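Local coordinates for Ice-binding protein isoform1a (Antarctomyces psychrotrophicus, PDB 7BWX) that binds ice, probably by matching specific water molecules in the prism planes of the crystal, and so acts as an antifreeze protein, at residues N34-T39 and Q55-D60; V108-V113 and S140-T145; F128-T133 and W155-S160; T133-A138 and S160-T165; K149-F154 and E170-A175. The protein carries 1 engineered substitution. All blocks are in the same frame, centred on the assembly; numbering follows the deposited sequence.

Interaction 1 (N34-T39 and Q55-D60); sequences NGDMGT and QLHIND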
# COMPACT_ATOMS: atom_id res chain seq x y z
N ASN A 34 11.90 5.53 2.97
CA ASN A 34 12.33 5.28 4.36
C ASN A 34 11.89 3.87 4.74
O ASN A 34 10.87 3.69 5.40
CB ASN A 34 11.81 6.34 5.35
CG ASN A 34 12.31 7.72 5.00
OD1 ASN A 34 13.52 7.90 4.82
ND2 ASN A 34 11.38 8.66 4.85
N GLY A 35 12.67 2.90 4.31
CA GLY A 35 12.35 1.48 4.39
C GLY A 35 13.27 0.70 3.48
O GLY A 35 14.08 1.30 2.79
N ASP A 36 13.10 -0.59 3.45
CA ASP A 36 13.86 -1.49 2.58
C ASP A 36 13.23 -1.45 1.20
O ASP A 36 12.03 -1.06 1.07
CB ASP A 36 13.87 -2.90 3.16
CG ASP A 36 14.60 -3.04 4.48
OD1 ASP A 36 15.37 -2.13 4.85
OD2 ASP A 36 14.40 -4.09 5.12
N MET A 37 14.00 -1.81 0.18
CA MET A 37 13.50 -1.91 -1.20
C MET A 37 14.03 -3.21 -1.79
O MET A 37 15.18 -3.61 -1.49
CB MET A 37 13.93 -0.74 -2.07
CG MET A 37 13.35 -0.80 -3.47
SD MET A 37 13.39 0.85 -4.21
CE MET A 37 15.16 1.10 -4.28
N GLY A 38 13.16 -3.90 -2.54
CA GLY A 38 13.64 -5.13 -3.16
C GLY A 38 12.86 -5.53 -4.39
O GLY A 38 11.75 -5.06 -4.63
N THR A 39 13.46 -6.48 -5.10
CA THR A 39 12.89 -7.15 -6.26
C THR A 39 13.31 -8.62 -6.18
O THR A 39 14.18 -8.94 -5.38
CB THR A 39 13.42 -6.55 -7.55
OG1 THR A 39 14.76 -7.00 -7.77
CG2 THR A 39 13.44 -5.04 -7.55
N GLN A 55 17.57 -1.00 3.69
CA GLN A 55 18.48 -1.94 2.98
C GLN A 55 17.90 -2.27 1.59
O GLN A 55 16.68 -2.47 1.48
CB GLN A 55 18.64 -3.21 3.81
CG GLN A 55 19.47 -3.03 5.07
CD GLN A 55 19.70 -4.36 5.75
OE1 GLN A 55 19.10 -4.66 6.78
NE2 GLN A 55 20.51 -5.22 5.12
N LEU A 56 18.75 -2.38 0.60
CA LEU A 56 18.39 -2.82 -0.75
C LEU A 56 18.55 -4.34 -0.80
O LEU A 56 19.58 -4.86 -0.36
CB LEU A 56 19.31 -2.04 -1.69
CG LEU A 56 18.97 -2.03 -3.16
CD1 LEU A 56 17.51 -1.68 -3.44
CD2 LEU A 56 19.91 -1.06 -3.87
N HIS A 57 17.53 -5.06 -1.22
CA HIS A 57 17.58 -6.53 -1.33
C HIS A 57 17.16 -6.89 -2.74
O HIS A 57 15.96 -7.04 -2.99
CB HIS A 57 16.68 -7.18 -0.28
CG HIS A 57 17.15 -7.01 1.12
ND1 HIS A 57 18.18 -7.78 1.63
CD2 HIS A 57 16.66 -6.25 2.15
CE1 HIS A 57 18.38 -7.45 2.91
NE2 HIS A 57 17.44 -6.52 3.26
N ILE A 58 18.11 -6.92 -3.66
CA ILE A 58 17.82 -7.33 -5.05
C ILE A 58 18.20 -8.81 -5.17
O ILE A 58 19.42 -9.17 -5.31
CB ILE A 58 18.51 -6.44 -6.07
CG1 ILE A 58 18.20 -4.96 -5.80
CG2 ILE A 58 18.12 -6.86 -7.47
CD1 ILE A 58 18.91 -4.00 -6.71
N ASN A 59 17.20 -9.64 -5.10
CA ASN A 59 17.31 -11.08 -5.36
C ASN A 59 18.27 -11.73 -4.38
O ASN A 59 19.26 -12.36 -4.81
CB ASN A 59 17.69 -11.35 -6.81
CG ASN A 59 17.40 -12.81 -7.13
OD1 ASN A 59 16.56 -13.43 -6.47
ND2 ASN A 59 18.05 -13.35 -8.15
N ASP A 60 17.97 -11.66 -3.07
CA ASP A 60 18.69 -12.45 -2.05
C ASP A 60 17.63 -13.26 -1.28
O ASP A 60 16.43 -13.20 -1.65
CB ASP A 60 19.58 -11.54 -1.22
CG ASP A 60 18.82 -10.42 -0.50
OD1 ASP A 60 17.56 -10.50 -0.40
OD2 ASP A 60 19.49 -9.47 -0.05
O HOH W 1 16.63 -5.55 5.69

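Interaction 2 (V108-V113 and S140-T145); sequences VGLDGV and SSIILT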
# COMPACT_ATOMS: atom_id res chain seq x y z
N VAL A 108 -12.61 1.34 -7.58
CA VAL A 108 -12.87 2.38 -6.55
C VAL A 108 -11.90 3.53 -6.74
O VAL A 108 -10.74 3.33 -7.18
CB VAL A 108 -12.81 1.84 -5.12
CG1 VAL A 108 -13.75 0.67 -4.91
CG2 VAL A 108 -11.41 1.45 -4.72
N GLY A 109 -12.39 4.71 -6.40
CA GLY A 109 -11.67 5.99 -6.42
C GLY A 109 -11.72 6.62 -5.06
O GLY A 109 -12.69 6.40 -4.33
N LEU A 110 -10.69 7.41 -4.75
CA LEU A 110 -10.64 8.22 -3.52
C LEU A 110 -10.33 9.65 -3.95
O LEU A 110 -9.20 9.96 -4.33
CB LEU A 110 -9.62 7.65 -2.55
CG LEU A 110 -9.18 8.53 -1.37
CD1 LEU A 110 -10.34 9.21 -0.70
CD2 LEU A 110 -8.43 7.64 -0.39
N ASP A 111 -11.37 10.47 -3.93
CA ASP A 111 -11.30 11.92 -4.18
C ASP A 111 -11.71 12.58 -2.87
O ASP A 111 -12.76 12.22 -2.34
CB ASP A 111 -12.22 12.25 -5.35
CG ASP A 111 -12.07 13.66 -5.86
OD1 ASP A 111 -11.01 14.29 -5.61
OD2 ASP A 111 -12.97 14.09 -6.56
N GLY A 112 -10.87 13.43 -2.31
CA GLY A 112 -11.12 14.08 -1.02
C GLY A 112 -10.43 13.36 0.10
O GLY A 112 -9.27 12.98 -0.07
N VAL A 113 -11.11 13.15 1.21
CA VAL A 113 -10.46 12.66 2.43
C VAL A 113 -11.20 11.43 2.89
O VAL A 113 -12.44 11.47 2.99
CB VAL A 113 -10.42 13.74 3.53
CG1 VAL A 113 -9.84 13.20 4.83
CG2 VAL A 113 -9.68 14.96 3.06
N SER A 140 -5.66 13.91 -2.76
CA SER A 140 -6.50 13.11 -1.87
C SER A 140 -5.69 12.74 -0.62
O SER A 140 -4.45 12.72 -0.68
CB SER A 140 -7.08 11.88 -2.59
OG SER A 140 -6.05 10.96 -2.96
N SER A 141 -6.36 12.39 0.46
CA SER A 141 -5.67 12.02 1.71
C SER A 141 -6.44 11.02 2.52
O SER A 141 -7.68 11.06 2.59
CB SER A 141 -5.39 13.25 2.53
OG SER A 141 -4.39 12.96 3.49
N ILE A 142 -5.70 10.19 3.18
CA ILE A 142 -6.22 9.25 4.19
C ILE A 142 -5.69 9.71 5.54
O ILE A 142 -4.48 9.89 5.68
CB ILE A 142 -5.80 7.82 3.84
CG1 ILE A 142 -6.41 7.41 2.50
CG2 ILE A 142 -6.18 6.85 4.96
CD1 ILE A 142 -5.71 6.28 1.79
N ILE A 143 -6.56 9.84 6.52
CA ILE A 143 -6.18 10.30 7.87
C ILE A 143 -6.64 9.28 8.91
O ILE A 143 -7.60 8.47 8.66
CB ILE A 143 -6.74 11.71 8.15
CG1 ILE A 143 -8.27 11.74 8.21
CG2 ILE A 143 -6.22 12.70 7.13
CD1 ILE A 143 -8.79 13.12 8.59
N LEU A 144 -5.95 9.30 10.03
CA LEU A 144 -6.17 8.39 11.15
C LEU A 144 -6.74 9.17 12.33
O LEU A 144 -6.11 10.16 12.70
CB LEU A 144 -4.82 7.80 11.54
CG LEU A 144 -4.02 7.16 10.40
CD1 LEU A 144 -2.64 6.77 10.90
CD2 LEU A 144 -4.78 5.99 9.79
N THR A 145 -7.79 8.68 12.98
CA THR A 145 -8.31 9.32 14.22
C THR A 145 -8.48 8.28 15.31
O THR A 145 -8.57 7.07 15.00
CB THR A 145 -9.61 10.07 13.93
OG1 THR A 145 -10.56 9.07 13.55
CG2 THR A 145 -9.43 11.10 12.84

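Interaction 3 (F128-T133 and W155-S160); sequences FQLATT and WIVGSS. With SO4 (sulfate ion), chain H.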
# COMPACT_ATOMS: atom_id res chain seq x y z
N PHE A 128 -9.25 -3.43 3.18
CA PHE A 128 -10.02 -3.04 2.01
C PHE A 128 -9.80 -4.10 0.94
O PHE A 128 -8.71 -4.14 0.36
CB PHE A 128 -9.68 -1.62 1.61
CG PHE A 128 -10.15 -0.62 2.63
CD1 PHE A 128 -11.42 -0.08 2.57
CD2 PHE A 128 -9.30 -0.19 3.64
CE1 PHE A 128 -11.87 0.82 3.53
CE2 PHE A 128 -9.71 0.74 4.58
CZ PHE A 128 -11.00 1.24 4.53
N GLN A 129 -10.86 -4.83 0.62
CA GLN A 129 -10.87 -5.88 -0.42
C GLN A 129 -11.38 -5.22 -1.68
O GLN A 129 -12.64 -5.13 -1.85
CB GLN A 129 -11.71 -7.09 0.01
CG GLN A 129 -11.27 -7.71 1.31
CD GLN A 129 -12.16 -8.87 1.68
OE1 GLN A 129 -13.39 -8.73 1.65
NE2 GLN A 129 -11.56 -9.99 2.06
N LEU A 130 -10.47 -4.70 -2.50
CA LEU A 130 -10.81 -3.98 -3.74
C LEU A 130 -10.67 -4.96 -4.90
O LEU A 130 -9.57 -5.39 -5.21
CB LEU A 130 -9.91 -2.75 -3.87
CG LEU A 130 -9.83 -1.87 -2.62
CD1 LEU A 130 -8.98 -0.63 -2.85
CD2 LEU A 130 -11.21 -1.45 -2.13
N ALA A 131 -11.78 -5.43 -5.45
CA ALA A 131 -11.74 -6.53 -6.43
C ALA A 131 -10.89 -6.15 -7.65
O ALA A 131 -10.34 -7.08 -8.23
CB ALA A 131 -13.12 -6.96 -6.85
N THR A 132 -10.86 -4.90 -8.10
CA THR A 132 -10.08 -4.52 -9.30
C THR A 132 -9.12 -3.38 -8.94
O THR A 132 -8.19 -3.63 -8.15
CB THR A 132 -10.96 -4.21 -10.51
OG1 THR A 132 -11.79 -3.08 -10.26
CG2 THR A 132 -11.79 -5.42 -10.92
N THR A 133 -9.30 -2.19 -9.53
CA THR A 133 -8.36 -1.06 -9.43
C THR A 133 -8.64 -0.19 -8.20
O THR A 133 -9.81 -0.14 -7.66
CB THR A 133 -8.40 -0.23 -10.71
OG1 THR A 133 -9.76 0.11 -10.91
CG2 THR A 133 -7.84 -0.95 -11.91
N TRP A 155 -4.64 -2.28 2.09
CA TRP A 155 -5.29 -2.03 0.80
C TRP A 155 -5.00 -3.24 -0.11
O TRP A 155 -3.87 -3.37 -0.59
CB TRP A 155 -4.77 -0.74 0.17
CG TRP A 155 -4.97 0.43 1.06
CD1 TRP A 155 -4.08 0.99 1.94
CD2 TRP A 155 -6.20 1.13 1.23
NE1 TRP A 155 -4.67 2.03 2.61
CE2 TRP A 155 -5.97 2.15 2.18
CE3 TRP A 155 -7.44 1.06 0.60
CZ2 TRP A 155 -6.98 3.03 2.58
CZ3 TRP A 155 -8.44 1.90 1.01
CH2 TRP A 155 -8.21 2.87 2.00
N ILE A 156 -5.94 -4.17 -0.20
CA ILE A 156 -5.77 -5.42 -0.98
C ILE A 156 -6.32 -5.14 -2.36
O ILE A 156 -7.59 -5.09 -2.55
CB ILE A 156 -6.44 -6.62 -0.29
CG1 ILE A 156 -6.05 -6.75 1.17
CG2 ILE A 156 -6.13 -7.89 -1.07
CD1 ILE A 156 -4.58 -6.90 1.42
N VAL A 157 -5.43 -4.77 -3.27
CA VAL A 157 -5.82 -4.25 -4.60
C VAL A 157 -5.81 -5.42 -5.60
O VAL A 157 -4.70 -5.96 -5.91
CB VAL A 157 -4.90 -3.11 -5.01
CG1 VAL A 157 -5.23 -2.59 -6.39
CG2 VAL A 157 -4.92 -1.96 -3.98
N GLY A 158 -7.00 -5.75 -6.11
CA GLY A 158 -7.26 -6.95 -6.92
C GLY A 158 -6.54 -6.91 -8.26
O GLY A 158 -6.15 -7.99 -8.73
N SER A 159 -6.29 -5.73 -8.83
CA SER A 159 -5.40 -5.57 -10.02
C SER A 159 -4.28 -4.55 -9.70
O SER A 159 -3.29 -4.94 -9.02
CB SER A 159 -6.14 -5.26 -11.28
OG SER A 159 -6.93 -4.08 -11.16
N SER A 160 -4.45 -3.28 -10.12
CA SER A 160 -3.38 -2.28 -10.04
C SER A 160 -3.87 -1.04 -9.30
O SER A 160 -5.08 -0.73 -9.32
CB SER A 160 -2.88 -1.94 -11.41
OG SER A 160 -2.27 -3.09 -12.02
S SO4 H . -14.19 -2.56 -13.05
O1 SO4 H . -12.74 -2.61 -12.76
O2 SO4 H . -14.44 -1.51 -14.01
O3 SO4 H . -14.59 -3.85 -13.60
O4 SO4 H . -15.00 -2.29 -11.86

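Interaction 4 (T133-A138 and S160-T165); sequences TLVTYA and SATLGT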
# COMPACT_ATOMS: atom_id res chain seq x y z
N THR A 133 -9.30 -2.19 -9.53
CA THR A 133 -8.36 -1.06 -9.43
C THR A 133 -8.64 -0.19 -8.20
O THR A 133 -9.81 -0.14 -7.66
CB THR A 133 -8.40 -0.23 -10.71
OG1 THR A 133 -9.76 0.11 -10.91
CG2 THR A 133 -7.84 -0.95 -11.91
N LEU A 134 -7.59 0.47 -7.74
CA LEU A 134 -7.65 1.59 -6.78
C LEU A 134 -7.02 2.77 -7.50
O LEU A 134 -5.87 2.67 -7.92
CB LEU A 134 -6.92 1.26 -5.48
CG LEU A 134 -6.70 2.47 -4.55
CD1 LEU A 134 -8.01 2.98 -3.99
CD2 LEU A 134 -5.78 2.10 -3.41
N VAL A 135 -7.76 3.85 -7.62
CA VAL A 135 -7.21 5.15 -8.10
C VAL A 135 -7.48 6.20 -7.02
O VAL A 135 -8.66 6.40 -6.65
CB VAL A 135 -7.84 5.55 -9.42
CG1 VAL A 135 -7.35 6.95 -9.83
CG2 VAL A 135 -7.55 4.53 -10.52
N THR A 136 -6.44 6.84 -6.53
CA THR A 136 -6.57 8.01 -5.63
C THR A 136 -6.34 9.24 -6.48
O THR A 136 -5.49 9.22 -7.42
CB THR A 136 -5.69 7.84 -4.40
OG1 THR A 136 -4.31 8.08 -4.73
CG2 THR A 136 -5.89 6.49 -3.75
N TYR A 137 -7.11 10.30 -6.20
CA TYR A 137 -7.06 11.54 -7.01
C TYR A 137 -6.02 12.49 -6.42
O TYR A 137 -5.54 12.29 -5.30
CB TYR A 137 -8.49 12.08 -7.20
CG TYR A 137 -9.25 11.16 -8.12
CD1 TYR A 137 -8.93 11.11 -9.48
CD2 TYR A 137 -10.10 10.18 -7.63
CE1 TYR A 137 -9.53 10.21 -10.35
CE2 TYR A 137 -10.77 9.33 -8.48
CZ TYR A 137 -10.47 9.32 -9.84
OH TYR A 137 -11.06 8.42 -10.70
N ALA A 138 -5.69 13.51 -7.20
CA ALA A 138 -4.72 14.56 -6.87
C ALA A 138 -5.12 15.14 -5.51
O ALA A 138 -6.35 15.38 -5.26
CB ALA A 138 -4.61 15.58 -7.98
N SER A 160 -4.45 -3.28 -10.12
CA SER A 160 -3.38 -2.28 -10.04
C SER A 160 -3.87 -1.04 -9.30
O SER A 160 -5.08 -0.73 -9.32
CB SER A 160 -2.88 -1.94 -11.41
OG SER A 160 -2.27 -3.09 -12.02
N ALA A 161 -2.92 -0.38 -8.62
CA ALA A 161 -3.16 0.85 -7.85
C ALA A 161 -2.48 2.00 -8.58
O ALA A 161 -1.28 1.88 -8.98
CB ALA A 161 -2.67 0.73 -6.44
N THR A 162 -3.21 3.13 -8.67
CA THR A 162 -2.68 4.40 -9.18
C THR A 162 -2.84 5.42 -8.04
O THR A 162 -4.02 5.72 -7.69
CB THR A 162 -3.42 4.82 -10.46
OG1 THR A 162 -3.47 3.75 -11.39
CG2 THR A 162 -2.78 6.05 -11.08
N LEU A 163 -1.74 5.92 -7.48
CA LEU A 163 -1.83 6.91 -6.38
C LEU A 163 -1.65 8.30 -7.01
O LEU A 163 -0.64 8.55 -7.71
CB LEU A 163 -0.81 6.57 -5.29
CG LEU A 163 -0.84 5.12 -4.80
CD1 LEU A 163 0.14 4.94 -3.67
CD2 LEU A 163 -2.25 4.73 -4.37
N GLY A 164 -2.60 9.20 -6.79
CA GLY A 164 -2.62 10.45 -7.59
C GLY A 164 -1.53 11.44 -7.18
O GLY A 164 -0.92 11.28 -6.08
N THR A 165 -1.31 12.46 -8.00
CA THR A 165 -0.26 13.49 -7.77
C THR A 165 -0.54 14.23 -6.46
O THR A 165 -1.70 14.61 -6.19
CB THR A 165 -0.14 14.47 -8.94
OG1 THR A 165 -1.44 15.04 -9.10
CG2 THR A 165 0.26 13.79 -10.24

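Interaction 5 (K149-F154 and E170-A175); sequences KANNVF and EGNVIA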
# COMPACT_ATOMS: atom_id res chain seq x y z
N LYS A 149 -3.95 3.10 13.60
CA LYS A 149 -2.51 2.99 13.22
C LYS A 149 -2.34 2.57 11.75
O LYS A 149 -3.00 1.61 11.34
CB LYS A 149 -1.86 1.93 14.09
CG LYS A 149 -1.80 2.29 15.56
CD LYS A 149 -0.71 1.57 16.24
CE LYS A 149 -1.14 0.21 16.75
NZ LYS A 149 -0.12 -0.37 17.66
N ALA A 150 -1.49 3.27 11.00
CA ALA A 150 -1.23 3.00 9.56
C ALA A 150 -0.85 1.54 9.36
O ALA A 150 -1.29 0.91 8.37
CB ALA A 150 -0.13 3.89 9.07
N ASN A 151 -0.06 0.99 10.28
CA ASN A 151 0.46 -0.38 10.09
C ASN A 151 -0.67 -1.40 10.24
O ASN A 151 -0.42 -2.56 9.96
CB ASN A 151 1.63 -0.66 11.03
CG ASN A 151 2.53 -1.75 10.49
OD1 ASN A 151 2.80 -1.82 9.28
ND2 ASN A 151 2.89 -2.66 11.39
N ASN A 152 -1.89 -0.99 10.63
CA ASN A 152 -3.05 -1.90 10.78
C ASN A 152 -4.07 -1.67 9.67
O ASN A 152 -5.21 -2.18 9.78
CB ASN A 152 -3.73 -1.74 12.15
CG ASN A 152 -2.91 -2.28 13.31
OD1 ASN A 152 -1.96 -3.03 13.14
ND2 ASN A 152 -3.34 -1.95 14.52
N VAL A 153 -3.64 -1.02 8.58
CA VAL A 153 -4.47 -0.72 7.41
C VAL A 153 -3.89 -1.46 6.21
O VAL A 153 -2.68 -1.32 5.99
CB VAL A 153 -4.48 0.80 7.19
CG1 VAL A 153 -5.23 1.14 5.93
CG2 VAL A 153 -5.06 1.52 8.40
N PHE A 154 -4.71 -2.22 5.50
CA PHE A 154 -4.31 -3.06 4.34
C PHE A 154 -5.23 -2.74 3.17
O PHE A 154 -6.49 -2.89 3.28
CB PHE A 154 -4.39 -4.53 4.74
CG PHE A 154 -3.53 -4.85 5.93
CD1 PHE A 154 -2.19 -5.17 5.75
CD2 PHE A 154 -4.04 -4.80 7.21
CE1 PHE A 154 -1.38 -5.45 6.83
CE2 PHE A 154 -3.21 -5.05 8.30
CZ PHE A 154 -1.89 -5.38 8.11
N GLU A 170 -2.18 6.29 3.91
CA GLU A 170 -1.78 5.58 5.12
C GLU A 170 -2.11 4.11 4.83
O GLU A 170 -3.25 3.81 4.39
CB GLU A 170 -2.52 6.11 6.35
CG GLU A 170 -2.26 7.61 6.63
CD GLU A 170 -1.02 7.91 7.44
OE1 GLU A 170 -0.52 6.97 8.11
OE2 GLU A 170 -0.55 9.07 7.44
N GLY A 171 -1.16 3.24 5.09
CA GLY A 171 -1.41 1.80 5.09
C GLY A 171 -0.53 1.01 4.13
O GLY A 171 0.30 1.59 3.43
N ASN A 172 -0.71 -0.31 4.18
CA ASN A 172 0.05 -1.31 3.37
C ASN A 172 -0.75 -1.60 2.10
O ASN A 172 -1.87 -2.09 2.19
CB ASN A 172 0.32 -2.54 4.23
CG ASN A 172 1.10 -2.21 5.48
OD1 ASN A 172 2.22 -1.68 5.39
ND2 ASN A 172 0.55 -2.53 6.64
N VAL A 173 -0.21 -1.18 0.97
CA VAL A 173 -0.79 -1.40 -0.35
C VAL A 173 -0.21 -2.72 -0.82
O VAL A 173 0.98 -2.76 -1.10
CB VAL A 173 -0.50 -0.26 -1.32
CG1 VAL A 173 -1.15 -0.54 -2.66
CG2 VAL A 173 -0.94 1.11 -0.77
N ILE A 174 -1.05 -3.74 -0.93
CA ILE A 174 -0.70 -5.08 -1.45
C ILE A 174 -1.49 -5.30 -2.73
O ILE A 174 -2.68 -5.56 -2.68
CB ILE A 174 -0.93 -6.16 -0.40
CG1 ILE A 174 -0.47 -5.70 0.98
CG2 ILE A 174 -0.24 -7.42 -0.86
CD1 ILE A 174 -0.62 -6.78 2.05
N ALA A 175 -0.87 -4.98 -3.84
CA ALA A 175 -1.52 -5.05 -5.15
C ALA A 175 -1.17 -6.37 -5.85
O ALA A 175 -0.02 -6.79 -5.81
CB ALA A 175 -1.09 -3.90 -5.99
O HOH W 2 4.53 -2.51 6.42

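Interaction 1 (N34-T39 and Q55-D60)
D36 and Q55 begin a parallel pairing of strands 36-39 and 56-58, stacked neighbours in a right-handed beta-helix; the axes of the two short strands run 7° apart. Backbone bonds carry the stack: M37 N gives to Q55 O (3.1 Å) and H57 N to M37 O (2.8 Å), then come a weak bond from T39 N to H57 O and an ordinary one from N59 N to T39 O. G38 suits its place, since a CB there would run into H57 O.

Polar side chains extend the pairing at its start. D36 holds CG beside its own backbone N (chi1 -66°), so that OD1 accepts Q55 N at 2.7 Å, met from above the carboxylate plane. D36 OD2 accepts hydrogen bonds from a water (2.7 Å) and from S16 OG; the same water joins H57 NE2 and, weakly, Q55 OE1. With an alanine in place of D36, Q55 N would probably lose this acceptor and the water one of its holders.

Apolar contact lies on the face opposite H57, where M37 CE touches L56 CD1 at 3.7 Å.

H57 itself is fixed from its other nitrogen: ND1 donates to the syn lone pair of D60 OD2 at 2.7 Å, in the ring plane.

Interaction 2 (V108-V113 and S140-T145)
L110 reaches across to S140 and I142 from the inner side of a corner in the right-handed beta-helix. Its CB points toward the other segment, and CG stands anti to the backbone N (chi1 166°), coming to 4.1 Å from S140 CB. Beyond it, the branch CD2 does the closest work: it lies 3.5 Å from I142 CG1 and 3.7 Å from I142 CD1, the two side chains meeting at a slant.

S140 fills the bend from the other direction. Its CB sits 3.3 Å from L110 O, with G112 O also close by, while its hydroxyl is engaged by Y137 O. The backbone joins at a single hydrogen bond, S141 N to G112 O (3.0 Å), and V113 CA approaches S141 O at 3.2 Å. G112 has backbone angles that would press a CB against the preceding carbonyl, so only a residue without a CB fits comfortably at this turn. On the outer surface V113 CG1 packs on I143 CD1 at 3.9 Å.

The turn carries the chain between two faces of the solenoid. Strand 108-110 is one of the two outermost strands of a six-stranded parallel sheet, next to strand 134-136; strand 141-145 lies beside strand 113-117, and L116 and L169 pack against I142.

Interaction 3 (F128-T133 and W155-S160)
F128 and W155 lie in an offset stack inside the right-handed beta-helix, on the buried side of parallel strands 126-130 and 153-157. The centroids of the F128 ring and the six-membered ring of W155 are 4.3 Å apart and their planes only 10° from parallel; CZ3 of W155 lies over F128 CG at 3.4 Å. Each residue keeps CG beside its backbone N (chi1 -68° and -57°), which sends both rings the same way off the sheet. L130 CD1 comes to the edge of the indole, 4.1 Å from W155 CE3, and the indole NE1 is held by E170 O. A leucine in place of W155 would probably strip one face of the F128 ring of its stacking partner and leave E170 O without this donor.

Backbone bonds knit the same tight end, with I156 N on F128 O (2.8 Å), L130 N on I156 O, and G158 N on L130 O (2.7 Å). G158 leaves no room for a CB, which would clash with A131 O.

Past this point the strands end and the contact thins into partly exposed turns. S159 N still finds T132 O at 2.9 Å, from above the carbonyl plane, and T133 CA rests against S160 O at 3.3 Å. At the solvent side, a sulfate, probably from the crystallisation liquor, is bound by A107 N and by T132 OG1, which donates to sulfate O1 at 2.7 Å.

Interaction 4 (T133-A138 and S160-T165)
T136 turns its OG1 between its own backbone N and carbonyl carbon (chi1 75°), a cramped setting that delivers the hydroxyl to G164 N across the contact. V135 sets CG1 anti to its backbone N (chi1 175°), which leaves CG2 facing T162, 4.1 Å from its CB.

The bond from G164 N to T136 OG1, 2.9 Å and fairly straight at 158°, takes over where the regular pairing stops: T136 O is near G164 N, but at too poor an angle to accept it. A side-chain oxygen thus continues the series begun by the main chain, in which L134 N meets S160 O (3.2 Å), T162 N meets L134 O (2.8 Å) and T136 N meets T162 O (2.9 Å). G164 itself tolerates no CB, which would clash with T136 O and with the peptide between Y137 and A138.

Apolar groups divide between the two faces of the sheet. On the buried one, L134 CB and A161 CB lie 4.4 Å apart, and T136 CG2 approaches L163 CD2 at 4.1 Å. V135 and T162 run side by side on the other, partly exposed face, with V135 CG1 over one face of the Y137 ring. At the far end A138 CA comes within 3.1 Å of T165 O.

Within this six-stranded parallel face of the right-handed beta-helix, strand 134-136 has strand 108-110 as its other neighbour and strand 161-163 has strand 179-181, while L163 packs inward on I187 and L191 of strand 186-192.

Interaction 5 (K149-F154 and E170-A175)
V153 and N172 make the one backbone hydrogen bond of this buried contact, where a tight turn enters one strand and a corner enters the next in the right-handed beta-helix. N172 N donates to V153 O at 2.9 Å in a nearly straight bond, tilted out of the carbonyl plane. Two CA-H...O contacts flank it: G171 CA to A150 O and F154 CA to N172 O, both 3.4 Å. A150 O is doubly used, since it also accepts V153 N within the short 3-10 turn. G171 stands where the chain turns between two faces, and its backbone angles would jam a CB against the carbonyl of E170; a CB would also strike V153 CG1.

Polar side chains gather round N172. Its CG lies beside the backbone N (chi1 -59°), and the amide crosses that of N151 with their planes 81° apart, ND2 being 3.5 Å from N151 OD1. A water lies 2.7 Å from N172 OD1, to which it can donate, and reaches N151 OD1 only weakly; it cannot serve every acceptor near it at once.

The F154 ring adds to the contact. F154 CE1 is 3.5 Å from N172 ND2, with ring and amide planes 40° apart, and I174 CD1 meets the ring edge at F154 CD1, 4.3 Å away. Elsewhere a carbon packs against a carboxylate oxygen, A150 CB touching E170 OE1 at 3.2 Å, while the other carboxylate oxygen of E170 is held by H168 and N188.

Strand 172-175 lies between strands 153-157 and 186-192. Helix 61-79 packs on I174 through R71, A73 and F74, and strand 141-145 lies against E170 through I142 and L144.

How the interactions relate
All five contacts join parts of one solenoid, interaction 2 at a turn between faces, but place decides the chemistry. Interaction 5 is the buried one, near the chain's centre, with amides and a ring; the other four are partly buried. Interactions 3 and 5 share strand 153-157, one on each flank, and are linked directly by W155 N to N172 O. Interactions 3 and 4 share T133 and S160, following the same chain pair round a corner from aromatic stacking to a threonine-finished sheet. Interaction 2 joins the edge of that sheet through L110 and V135, relying on aliphatic packing. Interaction 1 stands apart, its centre about 28 Å from that of interaction 2, and leans on carboxylates, histidine and water.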